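Local coordinates for protein BPH (Thiobacillus denitrificans, PDB 5OVS) that is a bacterial proteasome homologue that assembles into a tetradecameric double ring and probably cleaves peptide bonds inside its inner cavity, at residues T1-V6 / D110-N115; I5-G10 / V128-K133; D9-I14 / S183-L188; A16-K21 / A33-I38; G146-A151 / E160-L165. One frame throughout, in Å; residues are numbered along the deposited sequence.

Contact 1: residues T1-V6 / D110-N115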
# COMPACT_ATOMS: atom_id res chain seq x y z
N THR K 1 -28.05 17.58 -3.04
CA THR K 1 -28.69 18.85 -2.61
C THR K 1 -28.48 19.91 -3.69
O THR K 1 -27.46 19.91 -4.36
CB THR K 1 -28.13 19.33 -1.26
OG1 THR K 1 -28.60 18.48 -0.21
CG2 THR K 1 -28.56 20.72 -0.95
N THR K 2 -29.47 20.78 -3.88
CA THR K 2 -29.29 21.99 -4.67
C THR K 2 -29.87 23.18 -3.92
O THR K 2 -31.01 23.14 -3.48
CB THR K 2 -29.99 21.90 -6.02
OG1 THR K 2 -29.49 20.76 -6.73
CG2 THR K 2 -29.73 23.16 -6.84
N VAL K 3 -29.05 24.22 -3.79
CA VAL K 3 -29.49 25.50 -3.26
C VAL K 3 -29.17 26.57 -4.30
O VAL K 3 -28.13 26.51 -4.96
CB VAL K 3 -28.80 25.85 -1.92
CG1 VAL K 3 -29.31 24.96 -0.80
CG2 VAL K 3 -27.28 25.75 -2.03
N THR K 4 -30.07 27.53 -4.47
CA THR K 4 -29.86 28.59 -5.44
C THR K 4 -30.13 29.96 -4.82
O THR K 4 -30.86 30.12 -3.82
CB THR K 4 -30.76 28.41 -6.67
OG1 THR K 4 -32.13 28.42 -6.27
CG2 THR K 4 -30.44 27.08 -7.41
N ILE K 5 -29.51 30.96 -5.43
CA ILE K 5 -29.67 32.31 -4.96
C ILE K 5 -29.63 33.25 -6.17
O ILE K 5 -28.83 33.07 -7.08
CB ILE K 5 -28.60 32.64 -3.91
CG1 ILE K 5 -29.05 33.84 -3.08
CG2 ILE K 5 -27.24 32.83 -4.56
CD1 ILE K 5 -28.31 33.98 -1.78
N VAL K 6 -30.54 34.22 -6.17
CA VAL K 6 -30.77 35.06 -7.34
C VAL K 6 -31.11 36.49 -6.92
O VAL K 6 -31.84 36.74 -5.94
CB VAL K 6 -31.89 34.51 -8.23
CG1 VAL K 6 -32.08 35.40 -9.44
CG2 VAL K 6 -31.59 33.08 -8.64
N ASP K 110 -21.30 23.99 2.01
CA ASP K 110 -21.32 25.19 1.21
C ASP K 110 -22.65 25.86 1.54
O ASP K 110 -23.65 25.18 1.71
CB ASP K 110 -21.24 24.83 -0.27
CG ASP K 110 -19.96 24.08 -0.62
OD1 ASP K 110 -18.86 24.53 -0.24
OD2 ASP K 110 -20.05 23.04 -1.29
N VAL K 111 -22.67 27.18 1.66
CA VAL K 111 -23.96 27.86 1.90
C VAL K 111 -24.17 29.07 1.03
O VAL K 111 -23.22 29.69 0.55
CB VAL K 111 -24.16 28.26 3.38
CG1 VAL K 111 -23.88 27.08 4.28
CG2 VAL K 111 -23.30 29.47 3.73
N LEU K 112 -25.44 29.38 0.80
CA LEU K 112 -25.83 30.64 0.19
C LEU K 112 -26.57 31.46 1.27
O LEU K 112 -27.31 30.91 2.08
CB LEU K 112 -26.70 30.39 -1.03
CG LEU K 112 -26.03 29.50 -2.09
CD1 LEU K 112 -27.03 29.14 -3.18
CD2 LEU K 112 -24.83 30.20 -2.70
N ILE K 113 -26.33 32.77 1.29
CA ILE K 113 -26.90 33.69 2.28
C ILE K 113 -27.59 34.83 1.55
O ILE K 113 -26.93 35.63 0.89
CB ILE K 113 -25.82 34.27 3.17
CG1 ILE K 113 -25.14 33.16 3.95
CG2 ILE K 113 -26.41 35.33 4.13
CD1 ILE K 113 -23.83 33.56 4.56
N ALA K 114 -28.91 34.90 1.67
CA ALA K 114 -29.70 35.95 1.07
C ALA K 114 -30.14 36.93 2.16
O ALA K 114 -30.70 36.53 3.17
CB ALA K 114 -30.92 35.37 0.39
N ASN K 115 -29.89 38.21 1.95
CA ASN K 115 -30.53 39.25 2.77
C ASN K 115 -30.70 40.54 1.98
O ASN K 115 -30.09 40.71 0.93
CB ASN K 115 -29.78 39.46 4.09
CG ASN K 115 -28.41 40.08 3.91
OD1 ASN K 115 -28.29 41.24 3.50
ND2 ASN K 115 -27.38 39.33 4.25
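Leu112 overlaps strand 3-6 chiefly through one methyl: its CD1 lies 3.4 Å from Val3 O, and the same carbon is flanked by Val3 CG2 at 3.6 Å and by Ile5 CB at 3.9 Å. The other branch, CD2, meets Ile5 CG2 at 4.0 Å, and the two side chains lie alongside with ends pointing opposite ways. Ile5 carries the contact further along strand 111-115. Its CG1 is anti to the backbone N (chi1 -160°) and the chain is extended at chi2 (162°), which send CD1 to Ala114 CB at 3.7 Å and to Ile113 O at 3.4 Å. With an alanine here, the branch against Leu112 and the methyl over Ala114 would both be missing, and a gap would probably open beside the leucine. No hydrogen bond joins the segments; the strand axes come no closer than 7.4 Å and cross at 35°, the mark of two sheets packed face to face, as in the central sandwich of the proteasome fold. Tyr137 of strand 134-137 touches Val3 and Leu112, and strand 11-16 adds Ile12 and Ile14 against Ala114. Thr4 turns to the other side of its sheet, where its OG1 is hydrogen-bonded to Ala163 O of helix 159-173.

Contact 2: residues I5-G10 / V128-K133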
# COMPACT_ATOMS: atom_id res chain seq x y z
N ILE K 5 -29.51 30.96 -5.43
CA ILE K 5 -29.67 32.31 -4.96
C ILE K 5 -29.63 33.25 -6.17
O ILE K 5 -28.83 33.07 -7.08
CB ILE K 5 -28.60 32.64 -3.91
CG1 ILE K 5 -29.05 33.84 -3.08
CG2 ILE K 5 -27.24 32.83 -4.56
CD1 ILE K 5 -28.31 33.98 -1.78
N VAL K 6 -30.54 34.22 -6.17
CA VAL K 6 -30.77 35.06 -7.34
C VAL K 6 -31.11 36.49 -6.92
O VAL K 6 -31.84 36.74 -5.94
CB VAL K 6 -31.89 34.51 -8.23
CG1 VAL K 6 -32.08 35.40 -9.44
CG2 VAL K 6 -31.59 33.08 -8.64
N ARG K 7 -30.58 37.41 -7.70
CA ARG K 7 -30.71 38.82 -7.52
C ARG K 7 -31.20 39.37 -8.86
O ARG K 7 -30.48 39.29 -9.86
CB ARG K 7 -29.32 39.34 -7.19
CG ARG K 7 -29.23 40.79 -6.78
CD ARG K 7 -27.86 41.35 -7.09
NE ARG K 7 -27.94 42.81 -7.13
CZ ARG K 7 -27.44 43.63 -6.22
NH1 ARG K 7 -26.77 43.18 -5.17
NH2 ARG K 7 -27.61 44.94 -6.37
N LYS K 8 -32.41 39.90 -8.94
CA LYS K 8 -32.91 40.41 -10.21
C LYS K 8 -34.04 41.37 -10.02
O LYS K 8 -34.96 41.10 -9.26
CB LYS K 8 -33.38 39.26 -11.11
CG LYS K 8 -34.03 39.72 -12.40
CD LYS K 8 -34.50 38.57 -13.26
CE LYS K 8 -35.24 39.10 -14.48
NZ LYS K 8 -35.59 38.04 -15.47
N ASP K 9 -33.98 42.50 -10.74
CA ASP K 9 -35.01 43.54 -10.73
C ASP K 9 -35.40 44.06 -9.34
O ASP K 9 -36.58 44.18 -9.02
CB ASP K 9 -36.28 43.04 -11.46
CG ASP K 9 -36.05 42.78 -12.93
OD1 ASP K 9 -35.19 43.44 -13.55
OD2 ASP K 9 -36.75 41.91 -13.48
N GLY K 10 -34.39 44.39 -8.52
CA GLY K 10 -34.62 44.95 -7.18
C GLY K 10 -35.15 43.96 -6.16
O GLY K 10 -35.58 44.34 -5.07
N VAL K 128 -15.68 33.26 1.00
CA VAL K 128 -16.87 34.10 0.98
C VAL K 128 -16.93 34.91 -0.29
O VAL K 128 -15.96 35.56 -0.66
CB VAL K 128 -16.90 35.10 2.16
CG1 VAL K 128 -18.21 35.88 2.14
CG2 VAL K 128 -16.70 34.39 3.48
N GLN K 129 -18.10 34.93 -0.92
CA GLN K 129 -18.28 35.61 -2.19
C GLN K 129 -19.57 36.41 -2.18
O GLN K 129 -20.55 35.98 -1.58
CB GLN K 129 -18.27 34.58 -3.35
CG GLN K 129 -16.97 33.80 -3.38
CD GLN K 129 -16.81 32.91 -4.61
OE1 GLN K 129 -17.54 31.92 -4.79
NE2 GLN K 129 -15.83 33.24 -5.43
N GLU K 130 -19.57 37.58 -2.82
CA GLU K 130 -20.82 38.28 -3.11
C GLU K 130 -21.12 38.04 -4.56
O GLU K 130 -20.23 38.17 -5.40
CB GLU K 130 -20.74 39.79 -2.85
CG GLU K 130 -22.07 40.48 -3.11
CD GLU K 130 -22.11 41.94 -2.72
OE1 GLU K 130 -21.06 42.52 -2.38
OE2 GLU K 130 -23.21 42.51 -2.76
N PHE K 131 -22.36 37.69 -4.86
CA PHE K 131 -22.74 37.38 -6.23
C PHE K 131 -23.48 38.53 -6.86
O PHE K 131 -24.18 39.27 -6.19
CB PHE K 131 -23.57 36.10 -6.26
CG PHE K 131 -22.83 34.91 -5.75
CD1 PHE K 131 -21.71 34.45 -6.42
CD2 PHE K 131 -23.23 34.25 -4.58
CE1 PHE K 131 -20.99 33.36 -5.94
CE2 PHE K 131 -22.53 33.16 -4.11
CZ PHE K 131 -21.41 32.71 -4.78
N SER K 132 -23.30 38.68 -8.17
CA SER K 132 -23.83 39.83 -8.90
C SER K 132 -25.19 39.51 -9.53
O SER K 132 -25.98 40.40 -9.78
CB SER K 132 -22.81 40.34 -9.94
OG SER K 132 -22.39 39.33 -10.87
N LYS K 133 -25.47 38.23 -9.75
CA LYS K 133 -26.63 37.81 -10.54
C LYS K 133 -27.28 36.59 -9.90
O LYS K 133 -28.37 36.69 -9.33
CB LYS K 133 -26.20 37.47 -11.97
CG LYS K 133 -25.68 38.64 -12.79
CD LYS K 133 -24.93 38.12 -14.01
CE LYS K 133 -24.70 39.17 -15.08
NZ LYS K 133 -23.45 39.95 -14.88
O HOH W 1 -25.24 40.92 -3.99
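Arg7 and Lys133 supply the direct hydrogen bond of this contact: Arg7 N donates to Lys133 O over 2.8 Å, with an angle of 152° at the hydrogen. The same oxygen also receives a CA-H...O contact from Val6 CA at 3.5 Å, so two neighbouring backbone groups of strand 5-8 converge on one carbonyl. The side chain of Lys133 points away from this strand, and its NZ is hydrogen-bonded to Asp30 O of a neighbouring subunit.

The second group of interactions is polar and runs through water. Arg7 NH1 and Glu130 OE2 are 4.4 Å apart, too far for a salt bridge, and a water fills in between them. It accepts from Arg7 NH1 at 3.0 Å, lying at the edge of the guanidinium and in its plane, and donates to Glu130 OE2 at 2.9 Å and to Phe131 O at 2.9 Å. Arg7 gets there with an extended chain, CG anti to the backbone N (chi1 -173°), and on the way its CD passes Ser132 O at 3.4 Å.

In the fold, this is where the chain changes sheets: strand 128-131 is the last strand of the five-stranded sheet within the chain, and a neighbouring subunit pairs with its edge; the residues after it lead into strand 134-137, which lies next to strand 3-8 in the other layer.

Apolar contact is slight. Ile5 CG2 approaches Phe131 CD2 at 4.3 Å, meeting the ring obliquely, while Phe131 also stacks on Tyr135 and touches Ile119.

Contact 3: residues D9-I14 / S183-L188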
# COMPACT_ATOMS: atom_id res chain seq x y z
N ASP K 9 -33.98 42.50 -10.74
CA ASP K 9 -35.01 43.54 -10.73
C ASP K 9 -35.40 44.06 -9.34
O ASP K 9 -36.58 44.18 -9.02
CB ASP K 9 -36.28 43.04 -11.46
CG ASP K 9 -36.05 42.78 -12.93
OD1 ASP K 9 -35.19 43.44 -13.55
OD2 ASP K 9 -36.75 41.91 -13.48
N GLY K 10 -34.39 44.39 -8.52
CA GLY K 10 -34.62 44.95 -7.18
C GLY K 10 -35.15 43.96 -6.16
O GLY K 10 -35.58 44.34 -5.07
N ARG K 11 -35.07 42.67 -6.50
CA ARG K 11 -35.64 41.59 -5.71
C ARG K 11 -34.55 40.54 -5.49
O ARG K 11 -33.74 40.31 -6.38
CB ARG K 11 -36.78 40.95 -6.49
CG ARG K 11 -38.13 41.63 -6.36
CD ARG K 11 -38.91 40.96 -5.26
NE ARG K 11 -40.33 41.27 -5.24
CZ ARG K 11 -41.30 40.44 -5.64
NH1 ARG K 11 -41.04 39.22 -6.12
NH2 ARG K 11 -42.56 40.85 -5.57
N ILE K 12 -34.57 39.88 -4.33
CA ILE K 12 -33.60 38.84 -4.02
C ILE K 12 -34.37 37.58 -3.68
O ILE K 12 -35.33 37.62 -2.92
CB ILE K 12 -32.67 39.26 -2.87
CG1 ILE K 12 -31.60 40.21 -3.39
CG2 ILE K 12 -32.03 38.06 -2.20
CD1 ILE K 12 -30.82 40.95 -2.31
N ALA K 13 -33.96 36.45 -4.27
CA ALA K 13 -34.59 35.17 -3.98
C ALA K 13 -33.59 34.09 -3.66
O ALA K 13 -32.41 34.20 -3.99
CB ALA K 13 -35.47 34.73 -5.13
N ILE K 14 -34.07 33.06 -2.98
CA ILE K 14 -33.23 31.95 -2.54
C ILE K 14 -34.10 30.70 -2.53
O ILE K 14 -35.27 30.75 -2.13
CB ILE K 14 -32.57 32.24 -1.17
CG1 ILE K 14 -31.56 31.15 -0.81
CG2 ILE K 14 -33.61 32.42 -0.06
CD1 ILE K 14 -30.70 31.48 0.38
N SER K 183 -38.72 28.07 -1.40
CA SER K 183 -38.06 29.33 -1.71
C SER K 183 -38.55 30.50 -0.88
O SER K 183 -39.61 30.46 -0.28
CB SER K 183 -38.20 29.66 -3.18
OG SER K 183 -39.56 29.88 -3.53
N PHE K 184 -37.75 31.56 -0.85
CA PHE K 184 -38.12 32.79 -0.20
C PHE K 184 -37.71 33.93 -1.10
O PHE K 184 -36.76 33.79 -1.88
CB PHE K 184 -37.41 32.92 1.15
CG PHE K 184 -37.84 31.89 2.16
CD1 PHE K 184 -37.30 30.62 2.13
CD2 PHE K 184 -38.79 32.20 3.12
CE1 PHE K 184 -37.70 29.66 3.06
CE2 PHE K 184 -39.18 31.24 4.06
CZ PHE K 184 -38.63 29.98 4.02
N VAL K 185 -38.42 35.05 -1.00
CA VAL K 185 -38.11 36.24 -1.77
C VAL K 185 -38.17 37.47 -0.86
O VAL K 185 -38.96 37.52 0.09
CB VAL K 185 -39.05 36.39 -2.99
CG1 VAL K 185 -40.47 36.73 -2.57
CG2 VAL K 185 -38.52 37.43 -3.98
N MET K 186 -37.32 38.45 -1.14
CA MET K 186 -37.29 39.70 -0.38
C MET K 186 -36.85 40.85 -1.27
O MET K 186 -36.33 40.64 -2.37
CB MET K 186 -36.34 39.56 0.81
CG MET K 186 -34.86 39.58 0.44
SD MET K 186 -33.81 38.69 1.59
CE MET K 186 -34.18 37.01 1.06
N GLU K 187 -37.05 42.06 -0.76
CA GLU K 187 -36.70 43.27 -1.49
C GLU K 187 -35.21 43.59 -1.31
O GLU K 187 -34.66 43.43 -0.22
CB GLU K 187 -37.57 44.45 -1.03
CG GLU K 187 -39.08 44.18 -1.02
CD GLU K 187 -39.62 43.68 -2.36
OE1 GLU K 187 -40.18 44.49 -3.13
OE2 GLU K 187 -39.49 42.47 -2.64
N LEU K 188 -34.56 44.02 -2.39
CA LEU K 188 -33.22 44.56 -2.33
C LEU K 188 -33.33 45.90 -1.62
O LEU K 188 -34.16 46.73 -1.98
CB LEU K 188 -32.69 44.76 -3.74
CG LEU K 188 -31.29 45.34 -3.91
CD1 LEU K 188 -30.24 44.33 -3.49
CD2 LEU K 188 -31.06 45.77 -5.36
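Ile12 and Met186 form the tight middle of this antiparallel ladder: Ile12 N donates to Met186 O over 2.7 Å, and Met186 N returns a bond to Ile12 O over 2.8 Å. Ile14 and Phe184 repeat the pattern as the next hydrogen-bonded pair. On the face that these four share, Ile12 CB packs on Met186 CG at 4.0 Å, and Ile12 CD1 reaches Leu188 CD1 at 3.6 Å. Tyr45 and Ala114 of the other sheet cover part of this side.

The reverse face is looser where Arg11 pairs with the exposed Glu187. The two side chains run side by side, both bent at chi2, and Arg11 NE forms a salt bridge with Glu187 OE2 at 3.0 Å; guanidinium and carboxylate planes stand 58° apart. Arg11 NH1 also lies 3.8 Å from Val185 CG2. A serine in its place would probably leave the Glu187 carboxylate without its mate and uncover part of Val185. Toward the turn, Leu188 N still donates to Gly10 O (2.9 Å), but from well above the carbonyl plane.

Within the chain, strand 182-187 forms one edge of the sheet that helix 159-173 covers, in the four-layered alpha-beta-beta-alpha fold of proteasome subunits.

Contact 4: residues A16-K21 / A33-I38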
# COMPACT_ATOMS: atom_id res chain seq x y z
N ALA K 16 -34.20 26.00 -2.52
CA ALA K 16 -33.55 24.74 -2.20
C ALA K 16 -34.49 23.60 -2.51
O ALA K 16 -35.71 23.76 -2.45
CB ALA K 16 -33.14 24.69 -0.73
N ASP K 17 -33.92 22.46 -2.85
CA ASP K 17 -34.71 21.24 -2.95
C ASP K 17 -35.00 20.77 -1.51
O ASP K 17 -34.58 21.40 -0.55
CB ASP K 17 -33.99 20.18 -3.80
CG ASP K 17 -33.09 19.30 -2.99
OD1 ASP K 17 -32.00 19.75 -2.57
OD2 ASP K 17 -33.50 18.15 -2.76
N THR K 18 -35.71 19.67 -1.36
CA THR K 18 -36.11 19.21 -0.03
C THR K 18 -35.79 17.75 0.27
O THR K 18 -36.22 17.24 1.31
CB THR K 18 -37.61 19.41 0.13
OG1 THR K 18 -38.26 18.92 -1.04
CG2 THR K 18 -37.92 20.88 0.30
N LEU K 19 -35.02 17.09 -0.61
CA LEU K 19 -34.70 15.68 -0.47
C LEU K 19 -33.47 15.44 0.41
O LEU K 19 -32.44 16.07 0.22
CB LEU K 19 -34.45 15.06 -1.87
CG LEU K 19 -34.07 13.60 -1.97
CD1 LEU K 19 -35.23 12.77 -1.47
CD2 LEU K 19 -33.70 13.19 -3.40
N THR K 20 -33.58 14.51 1.35
CA THR K 20 -32.41 14.01 2.10
C THR K 20 -31.99 12.63 1.55
O THR K 20 -32.81 11.87 1.07
CB THR K 20 -32.72 13.86 3.59
OG1 THR K 20 -33.24 15.09 4.11
CG2 THR K 20 -31.48 13.46 4.37
N LYS K 21 -30.70 12.32 1.64
CA LYS K 21 -30.23 10.99 1.27
C LYS K 21 -29.59 10.28 2.45
O LYS K 21 -28.91 10.89 3.27
CB LYS K 21 -29.23 11.04 0.11
CG LYS K 21 -29.79 11.66 -1.16
CD LYS K 21 -30.86 10.81 -1.80
CE LYS K 21 -30.29 9.54 -2.44
NZ LYS K 21 -29.21 9.84 -3.40
N ALA K 33 -40.83 15.43 7.85
CA ALA K 33 -41.55 16.66 8.16
C ALA K 33 -40.63 17.86 8.15
O ALA K 33 -41.04 18.92 7.68
CB ALA K 33 -42.23 16.55 9.50
N ASN K 34 -39.42 17.72 8.67
CA ASN K 34 -38.47 18.85 8.71
C ASN K 34 -37.49 18.80 7.55
O ASN K 34 -36.27 18.71 7.73
CB ASN K 34 -37.71 18.91 10.04
CG ASN K 34 -36.89 17.67 10.30
OD1 ASN K 34 -37.33 16.56 10.03
ND2 ASN K 34 -35.68 17.85 10.81
N HIS K 35 -38.03 18.91 6.35
CA HIS K 35 -37.28 18.68 5.11
C HIS K 35 -36.66 19.96 4.56
O HIS K 35 -36.00 19.93 3.52
CB HIS K 35 -38.21 18.09 4.06
CG HIS K 35 -39.49 18.85 3.91
ND1 HIS K 35 -40.70 18.38 4.39
CD2 HIS K 35 -39.76 20.05 3.35
CE1 HIS K 35 -41.65 19.25 4.11
NE2 HIS K 35 -41.11 20.27 3.48
N GLU K 36 -36.88 21.08 5.26
CA GLU K 36 -36.40 22.38 4.81
C GLU K 36 -34.89 22.47 4.96
O GLU K 36 -34.36 22.09 5.99
CB GLU K 36 -37.07 23.53 5.60
CG GLU K 36 -38.47 23.94 5.12
CD GLU K 36 -39.65 23.34 5.88
OE1 GLU K 36 -39.49 22.34 6.63
OE2 GLU K 36 -40.77 23.87 5.73
N LYS K 37 -34.22 22.98 3.93
CA LYS K 37 -32.77 23.15 3.94
C LYS K 37 -32.36 24.62 4.09
O LYS K 37 -31.19 24.96 3.94
CB LYS K 37 -32.16 22.55 2.68
CG LYS K 37 -32.49 21.07 2.48
CD LYS K 37 -31.73 20.51 1.28
CE LYS K 37 -32.07 19.05 1.01
NZ LYS K 37 -31.38 18.48 -0.19
N ILE K 38 -33.32 25.49 4.41
CA ILE K 38 -33.05 26.91 4.56
C ILE K 38 -33.48 27.37 5.95
O ILE K 38 -34.59 27.09 6.38
CB ILE K 38 -33.80 27.75 3.49
CG1 ILE K 38 -33.44 27.30 2.08
CG2 ILE K 38 -33.51 29.24 3.64
CD1 ILE K 38 -34.28 27.94 1.00
O HOH W 2 -35.48 23.05 1.32
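Lys37 stretches its whole side chain across to segment 16-21. CG is anti to the carbonyl carbon (chi1 -57°) and the chain beyond is fully extended, running along Asp17 O and delivering NZ to two acceptors: Asp17 OD1 at 2.8 Å, as a salt bridge, and Leu19 O at 2.7 Å. NZ meets OD1 on the syn side, 27° out of the carboxylate plane.

Asp17 has the less usual conformation. Its CB leads away from Lys37, but CG is set between the backbone N and the carbonyl carbon (chi1 89°), which folds the carboxylate back within range of the lysine. OD2 then accepts from Leu19 N at 2.8 Å, closing an Asx turn, and also from Gly178 N; OD1 has a second donor in Thr2 N. With both oxygens engaged, the carboxylate is probably held against rotation.

Thr18 and His35 lie side by side, Thr18 CG2 touching the ring at CD2 (3.7 Å), while His35 ND1 is turned to Val32 O. A water joins the backbones, donating to Asp17 O and accepting from Lys37 N at 2.9 Å. At the far end Ala16 CB packs on Ile38 CG1 at 3.8 Å.

Lys37 NZ is also hydrogen-bonded to Thr1 OG1. An N-terminal threonine backed by a lysine and an aspartate is the arrangement of the proteasomal active site, and the geometry here is consistent with it.

Contact 5: residues G146-A151 / E160-L165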
# COMPACT_ATOMS: atom_id res chain seq x y z
N GLY K 146 -26.62 26.07 -15.25
CA GLY K 146 -27.01 26.01 -16.65
C GLY K 146 -28.44 26.46 -16.87
O GLY K 146 -28.74 27.24 -17.78
N ALA K 147 -29.34 25.99 -16.01
CA ALA K 147 -30.74 26.38 -16.10
C ALA K 147 -30.92 27.88 -15.84
O ALA K 147 -31.61 28.57 -16.61
CB ALA K 147 -31.58 25.54 -15.15
N MET K 148 -30.30 28.40 -14.79
CA MET K 148 -30.43 29.84 -14.50
C MET K 148 -29.71 30.70 -15.54
O MET K 148 -30.16 31.81 -15.84
CB MET K 148 -29.96 30.16 -13.09
CG MET K 148 -30.86 29.51 -12.07
SD MET K 148 -30.50 29.86 -10.36
CE MET K 148 -28.84 29.18 -10.21
N TYR K 149 -28.63 30.19 -16.10
CA TYR K 149 -27.96 30.88 -17.19
C TYR K 149 -28.95 31.11 -18.33
O TYR K 149 -28.97 32.19 -18.91
CB TYR K 149 -26.74 30.09 -17.68
CG TYR K 149 -26.13 30.64 -18.96
CD1 TYR K 149 -25.29 31.74 -18.94
CD2 TYR K 149 -26.43 30.06 -20.19
CE1 TYR K 149 -24.74 32.24 -20.10
CE2 TYR K 149 -25.89 30.56 -21.36
CZ TYR K 149 -25.05 31.64 -21.31
OH TYR K 149 -24.52 32.13 -22.47
N ALA K 150 -29.76 30.11 -18.63
CA ALA K 150 -30.73 30.17 -19.72
C ALA K 150 -31.93 31.06 -19.43
O ALA K 150 -32.49 31.64 -20.35
CB ALA K 150 -31.21 28.78 -20.05
N ALA K 151 -32.34 31.15 -18.17
CA ALA K 151 -33.59 31.81 -17.80
C ALA K 151 -33.43 33.16 -17.11
O ALA K 151 -34.42 33.85 -16.85
CB ALA K 151 -34.38 30.88 -16.89
N GLU K 160 -37.35 34.90 -7.95
CA GLU K 160 -37.82 33.67 -7.33
C GLU K 160 -38.06 32.55 -8.36
O GLU K 160 -37.67 31.41 -8.15
CB GLU K 160 -39.07 33.93 -6.51
CG GLU K 160 -39.56 32.71 -5.76
CD GLU K 160 -40.57 33.04 -4.68
OE1 GLU K 160 -41.31 34.03 -4.83
OE2 GLU K 160 -40.63 32.29 -3.69
N ALA K 161 -38.68 32.88 -9.47
CA ALA K 161 -38.94 31.90 -10.51
C ALA K 161 -37.65 31.36 -11.10
O ALA K 161 -37.56 30.19 -11.45
CB ALA K 161 -39.80 32.52 -11.61
N VAL K 162 -36.64 32.22 -11.19
CA VAL K 162 -35.34 31.79 -11.70
C VAL K 162 -34.61 30.89 -10.68
O VAL K 162 -34.01 29.87 -11.07
CB VAL K 162 -34.47 32.98 -12.11
CG1 VAL K 162 -33.09 32.51 -12.54
CG2 VAL K 162 -35.14 33.75 -13.24
N ALA K 163 -34.66 31.28 -9.41
CA ALA K 163 -34.05 30.50 -8.33
C ALA K 163 -34.69 29.13 -8.23
O ALA K 163 -33.99 28.13 -8.13
CB ALA K 163 -34.19 31.23 -7.00
N ARG K 164 -36.02 29.10 -8.29
CA ARG K 164 -36.76 27.85 -8.24
C ARG K 164 -36.44 26.99 -9.45
O ARG K 164 -36.22 25.79 -9.32
CB ARG K 164 -38.26 28.09 -8.19
CG ARG K 164 -38.74 28.69 -6.88
CD ARG K 164 -40.20 29.07 -6.98
NE ARG K 164 -41.03 27.88 -7.13
CZ ARG K 164 -41.34 27.04 -6.15
NH1 ARG K 164 -40.91 27.23 -4.91
NH2 ARG K 164 -42.09 25.98 -6.41
N LEU K 165 -36.42 27.60 -10.62
CA LEU K 165 -36.14 26.84 -11.83
C LEU K 165 -34.78 26.14 -11.71
O LEU K 165 -34.62 25.03 -12.19
CB LEU K 165 -36.22 27.72 -13.08
CG LEU K 165 -36.13 26.96 -14.41
CD1 LEU K 165 -37.33 26.05 -14.60
CD2 LEU K 165 -36.01 27.92 -15.59
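Helical segments 146-151 and 160-165, which meet through Met148 and Val162, run roughly antiparallel, their directions 150° apart and their axes 8.9 Å from each other at closest approach. Met148 lies nearest the partner backbone: its CG is 3.3 Å from Val162 O and 3.8 Å from Val162 CG1, the methionine and valine crossing at a slant. Extended at chi2, the chain carries SD past Ala163 CA at 4.1 Å, and a bend at chi3 (-62°) turns the terminal methyl toward Thr4 of strand 3-8.

Two neighbouring helices joined by a short connection make a helical hairpin, here part of a helical layer lying over one sheet of the sandwich; Met148 and Ala163 both also touch Val6 of that sheet.

Val162 divides its two methyls between different partners. CG1 faces Met148, whereas CG2 lies 3.7 Å from Ala151 O at the end of the first helix. Leu165, one turn further on, holds its CG anti to the backbone N (chi1 -172°) and brings CD2 to Ala151 CB at 3.6 Å. Small alanines line the first helix where it faces Leu165, and Ala147 CB comes within 4.3 Å of Leu165 O. Leu165 also packs on Ala150 of a neighbouring subunit, and Ala150 on Leu165 of that same subunit, a reciprocal pairing consistent with a twofold contact between the two rings.

Contacts 1 and 2 share Ile5 and Val6 and lie about 10 Å apart between centres; they touch where Leu112 CD2 meets Phe131 CE2 at 4.0 Å. Contact 3 continues the sheet of strand 3-8 through Ala13 N, which is 2.7 Å from Val6 O. Contact 5 sits over the face of that sheet turned away from contact 1, with Val6 CG2 3.8 Å from Met148 SD and Ser183 OG 2.6 Å from Glu160 OE2. The probable active site lies where contacts 1 and 4 meet: Thr1 OG1 is 2.8 Å from Lys37 NZ, and Thr2 N is 3.0 Å from Asp17 OD1. Contact 2 lies about 22 Å from contact 4 between centres, across the chain's centre.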